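Mandelate racemase/muconate lactonizing enzyme-like protein (Rubrobacter xylanophilus DSM 9941, PDB 3CYJ) is a mandelate racemase/muconate lactonizing enzyme-like member of the enolase superfamily, with a sodium ion bound in its barrel domain. Local coordinates at residues Glu230-Leu235 against Ile245-Tyr250. Residues are numbered along the deposited sequence; the frame is centred on the assembly and turned at random.
Sequences EGLRLL and IAAGEY
While Leu-232 and Leu-235 pack onto strand residues Ile-245 and Ala-247, the same helix carries a salt bridge, Arg-233 NH2 to Glu-230 OE2 at 3.0 Å. Arg-233 has its CB directed away from the strand, and both charged residues are partly exposed, a setting that suits long polar chains. The contact itself is apolar and buried. Leu-232 reaches it as a fork: with CG beside the backbone N (chi1 -79°), its CD1 meets CB of Ala-247 at 4.0 Å and its CD2 lies 4.2 Å from CG2 of Ile-245. These residues belong to a beta-alpha-beta unit of the TIM-barrel-like domain (strand 219-221, helix 229-238, strand 244-247), in which helix segment 230-235 runs nearly antiparallel (154°) to strand segment 245-247. Alternation along the strand directs Ile-245 and Ala-247 at the helix and Ala-246 away from it. Branched Ile-245 serves both leucines: CG2 faces Leu-232, whereas CG1 sits 3.6 Å from the carbonyl O of Leu-235 and CD1 4.2 Å from its CB. The small methyl of Ala-247 matches the reach of Leu-232; the side chain of Ala-247 is about 8 Å from the sodium ion held by Asp-194, Glu-221 and Glu-222.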
loop_
_atom_site.group_PDB
_atom_site.type_symbol
_atom_site.label_atom_id
_atom_site.label_comp_id
_atom_site.label_asym_id
_atom_site.label_seq_id
_atom_site.Cartn_x
_atom_site.Cartn_y
_atom_site.Cartn_z
ATOM N N GLU A 230 3.757 5.480 13.345
ATOM C CA GLU A 230 2.351 5.177 13.127
ATOM C C GLU A 230 1.427 5.977 14.065
ATOM O O GLU A 230 0.323 6.399 13.675
ATOM C CB GLU A 230 2.111 3.691 13.310
ATOM C CG GLU A 230 0.650 3.338 13.698
ATOM C CD GLU A 230 -0.278 3.370 12.481
ATOM O OE1 GLU A 230 -1.505 3.628 12.662
ATOM O OE2 GLU A 230 0.244 3.153 11.343
ATOM N N GLY A 231 1.875 6.177 15.310
ATOM C CA GLY A 231 1.141 7.074 16.203
ATOM C C GLY A 231 1.071 8.532 15.743
ATOM O O GLY A 231 0.038 9.192 15.900
ATOM N N LEU A 232 2.189 9.041 15.226
ATOM C CA LEU A 232 2.277 10.398 14.739
ATOM C C LEU A 232 1.379 10.578 13.532
ATOM O O LEU A 232 0.644 11.560 13.431
ATOM C CB LEU A 232 3.721 10.733 14.353
ATOM C CG LEU A 232 4.703 11.070 15.470
ATOM C CD1 LEU A 232 6.083 11.252 14.896
ATOM C CD2 LEU A 232 4.272 12.331 16.210
ATOM N N ARG A 233 1.410 9.584 12.648
ATOM C CA ARG A 233 0.672 9.587 11.382
ATOM C C ARG A 233 -0.795 9.572 11.712
ATOM O O ARG A 233 -1.574 10.275 11.072
ATOM C CB ARG A 233 1.078 8.357 10.540
ATOM C CG ARG A 233 0.815 8.432 9.032
ATOM C CD ARG A 233 1.775 7.486 8.230
ATOM N NE ARG A 233 1.627 6.075 8.628
ATOM C CZ ARG A 233 2.627 5.275 9.036
ATOM N NH1 ARG A 233 3.882 5.734 9.098
ATOM N NH2 ARG A 233 2.367 4.001 9.382
ATOM N N LEU A 234 -1.170 8.782 12.729
ATOM C CA LEU A 234 -2.547 8.742 13.200
ATOM C C LEU A 234 -3.006 10.130 13.656
ATOM O O LEU A 234 -4.131 10.580 13.303
ATOM C CB LEU A 234 -2.732 7.732 14.353
ATOM C CG LEU A 234 -4.055 7.919 15.144
ATOM C CD1 LEU A 234 -5.181 7.145 14.458
ATOM C CD2 LEU A 234 -4.026 7.565 16.680
ATOM N N LEU A 235 -2.162 10.804 14.446
ATOM C CA LEU A 235 -2.531 12.118 14.935
ATOM C C LEU A 235 -2.524 13.194 13.846
ATOM O O LEU A 235 -3.295 14.153 13.893
ATOM C CB LEU A 235 -1.632 12.557 16.090
ATOM C CG LEU A 235 -2.148 11.947 17.378
ATOM C CD1 LEU A 235 -0.920 11.481 18.037
ATOM C CD2 LEU A 235 -2.866 13.009 18.211
ATOM N N ILE A 245 0.761 19.068 13.968
ATOM C CA ILE A 245 1.450 17.992 14.676
ATOM C C ILE A 245 2.906 18.122 14.347
ATOM O O ILE A 245 3.251 18.066 13.194
ATOM C CB ILE A 245 0.882 16.586 14.309
ATOM C CG1 ILE A 245 -0.629 16.473 14.676
ATOM C CG2 ILE A 245 1.702 15.470 14.964
ATOM C CD1 ILE A 245 -0.993 16.680 16.243
ATOM N N ALA A 246 3.770 18.353 15.344
ATOM C CA ALA A 246 5.225 18.551 15.075
ATOM C C ALA A 246 6.120 17.512 15.789
ATOM O O ALA A 246 5.802 17.052 16.899
ATOM C CB ALA A 246 5.675 19.959 15.480
ATOM N N ALA A 247 7.253 17.172 15.158
ATOM C CA ALA A 247 8.201 16.241 15.769
ATOM C C ALA A 247 9.527 16.360 15.079
ATOM O O ALA A 247 9.583 16.935 14.011
ATOM C CB ALA A 247 7.670 14.823 15.696
ATOM N N GLY A 248 10.596 15.849 15.691
ATOM C CA GLY A 248 11.862 15.793 14.996
ATOM C C GLY A 248 13.210 15.959 15.655
ATOM O O GLY A 248 14.252 15.718 14.991
ATOM N N GLU A 249 13.275 16.383 16.907
ATOM C CA GLU A 249 14.633 16.490 17.524
ATOM C C GLU A 249 15.610 15.278 17.567
ATOM O O GLU A 249 16.817 15.478 17.655
ATOM C CB GLU A 249 14.557 17.066 18.921
ATOM C CG GLU A 249 13.481 16.416 19.786
ATOM C CD GLU A 249 13.645 16.782 21.223
ATOM O OE1 GLU A 249 12.637 16.916 21.962
ATOM O OE2 GLU A 249 14.817 16.951 21.613
ATOM N N TYR A 250 15.138 14.042 17.510
ATOM C CA TYR A 250 16.072 12.947 17.776
ATOM C C TYR A 250 16.584 12.170 16.585
ATOM O O TYR A 250 17.223 11.158 16.780
ATOM C CB TYR A 250 15.477 11.970 18.784
ATOM C CG TYR A 250 15.097 12.643 20.093
ATOM C CD1 TYR A 250 16.075 13.185 20.932
ATOM C CD2 TYR A 250 13.766 12.755 20.480
ATOM C CE1 TYR A 250 15.714 13.805 22.150
ATOM C CE2 TYR A 250 13.414 13.360 21.680
ATOM C CZ TYR A 250 14.384 13.884 22.505
ATOM O OH TYR A 250 14.022 14.507 23.677
#